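Local atomic coordinates of PAN2-PAN3 deadenylation complex catalytic subunit pan2 (Neurospora crassa, PDB entry 4CZX), a protein that forms the catalytic subunit of the PAN deadenylation complex, which probably shortens mRNA poly(A) tails, and is represented here by its N-terminal WD40 domain. Residues 244-249 with 259-264. Residues are numbered along the deposited sequence; the frame is centred on the assembly and turned at random.
Sequences PLAAHV and AIVVNQ
A classic beta bulge lies at the open end of the hairpin of strands 248-251 and 258-262: A247 and H248 both face V262. The carbonyl of V262 takes two backbone hydrogen bonds, from A247 N at 3.0 Å and H248 N at 3.1 Å. V262 N donates back to H248 O at 2.9 Å, which makes H248 and V262 an antiparallel hydrogen-bonded pair. Next along, V249 and V261 form an antiparallel non-hydrogen-bonded pair. V249 CG2, anti to its own backbone N, reaches both A259 CB (4.0 Å) and V261 CG2. The other branch of V261, CG1, lies 3.9 Å from A246 CB. V249 packs on V206 and C208 of strand 204-210, and A246 also touches C208.

Before the bulge the chain is held by a side chain. N263 ND2 donates to P244 O at 3.1 Å, nearly straight at 165°. The acceptor lies in the amide plane, but the donor is tilted 30° from the carbonyl plane. N263 OD1 accepts from Q267 N, so the amide ties P244 to the start of strand 267-272. With an alanine in place of N263, P244 O and Q267 N would probably lose these partners and the P244 loop would be less firmly held. A water links L245 O to Q264 N. H248 ND1 bonds weakly to D197, which also accepts from V249 N. Such an antiparallel hairpin is characteristic of a WD40 beta-propeller blade.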
# COMPACT_ATOMS: atom_id res chain seq x y z
N PRO A 244 19.29 -48.17 -5.24
CA PRO A 244 18.55 -47.04 -5.83
C PRO A 244 19.18 -45.66 -5.62
O PRO A 244 18.58 -44.70 -6.08
CB PRO A 244 17.19 -47.11 -5.12
CG PRO A 244 17.06 -48.55 -4.72
CD PRO A 244 18.44 -48.97 -4.34
N LEU A 245 20.35 -45.59 -4.98
CA LEU A 245 21.07 -44.35 -4.64
C LEU A 245 20.43 -43.63 -3.46
O LEU A 245 19.29 -43.20 -3.52
CB LEU A 245 21.14 -43.39 -5.83
CG LEU A 245 21.75 -44.04 -7.07
CD1 LEU A 245 21.96 -43.00 -8.15
CD2 LEU A 245 23.06 -44.75 -6.70
N ALA A 246 21.21 -43.49 -2.39
CA ALA A 246 20.67 -43.00 -1.12
C ALA A 246 20.71 -41.49 -1.03
O ALA A 246 21.79 -40.90 -1.01
CB ALA A 246 21.42 -43.61 0.04
N ALA A 247 19.53 -40.88 -0.94
CA ALA A 247 19.39 -39.43 -0.92
C ALA A 247 19.12 -38.93 0.50
O ALA A 247 19.65 -37.88 0.90
CB ALA A 247 18.28 -39.00 -1.86
N HIS A 248 18.30 -39.66 1.25
CA HIS A 248 17.95 -39.27 2.61
C HIS A 248 17.90 -40.47 3.54
O HIS A 248 17.70 -41.61 3.10
CB HIS A 248 16.61 -38.54 2.65
CG HIS A 248 16.54 -37.39 1.69
ND1 HIS A 248 17.12 -36.17 1.95
CD2 HIS A 248 16.02 -37.31 0.44
CE1 HIS A 248 16.96 -35.38 0.90
NE2 HIS A 248 16.29 -36.05 -0.02
N VAL A 249 18.10 -40.19 4.82
CA VAL A 249 18.11 -41.22 5.84
C VAL A 249 17.66 -40.66 7.19
O VAL A 249 17.98 -39.52 7.55
CB VAL A 249 19.51 -41.87 5.97
CG1 VAL A 249 20.53 -40.87 6.52
CG2 VAL A 249 19.46 -43.14 6.82
N ALA A 259 17.58 -48.09 10.18
CA ALA A 259 17.58 -46.85 9.41
C ALA A 259 16.48 -46.89 8.35
O ALA A 259 16.13 -47.95 7.83
CB ALA A 259 18.94 -46.62 8.75
N ILE A 260 15.96 -45.71 8.03
CA ILE A 260 14.96 -45.55 6.99
C ILE A 260 15.60 -44.79 5.84
O ILE A 260 15.96 -43.64 6.00
CB ILE A 260 13.74 -44.78 7.50
CG1 ILE A 260 13.16 -45.48 8.74
CG2 ILE A 260 12.69 -44.67 6.41
CD1 ILE A 260 12.17 -44.61 9.52
N VAL A 261 15.76 -45.46 4.70
CA VAL A 261 16.55 -44.92 3.59
C VAL A 261 15.69 -44.64 2.37
O VAL A 261 14.88 -45.48 1.96
CB VAL A 261 17.67 -45.90 3.20
CG1 VAL A 261 18.60 -45.24 2.18
CG2 VAL A 261 18.42 -46.34 4.44
N VAL A 262 15.89 -43.47 1.76
CA VAL A 262 15.00 -43.00 0.71
C VAL A 262 15.79 -42.56 -0.52
O VAL A 262 16.80 -41.86 -0.39
CB VAL A 262 14.14 -41.80 1.21
CG1 VAL A 262 13.07 -41.45 0.19
CG2 VAL A 262 13.51 -42.12 2.56
N ASN A 263 15.34 -42.96 -1.70
CA ASN A 263 15.95 -42.47 -2.93
C ASN A 263 15.08 -41.39 -3.56
O ASN A 263 13.96 -41.13 -3.11
CB ASN A 263 16.22 -43.65 -3.90
CG ASN A 263 15.13 -43.85 -4.95
OD1 ASN A 263 13.94 -43.65 -4.71
ND2 ASN A 263 15.56 -44.27 -6.14
N GLN A 264 15.58 -40.75 -4.61
CA GLN A 264 14.90 -39.58 -5.16
C GLN A 264 13.59 -39.92 -5.88
O GLN A 264 12.77 -39.04 -6.12
CB GLN A 264 15.85 -38.84 -6.11
CG GLN A 264 16.98 -38.14 -5.35
CD GLN A 264 17.79 -37.21 -6.23
OE1 GLN A 264 18.24 -37.59 -7.31
NE2 GLN A 264 17.99 -35.98 -5.77
O HOH W 1 18.46 -41.20 -5.21
O HOH W 2 16.94 -35.57 -2.66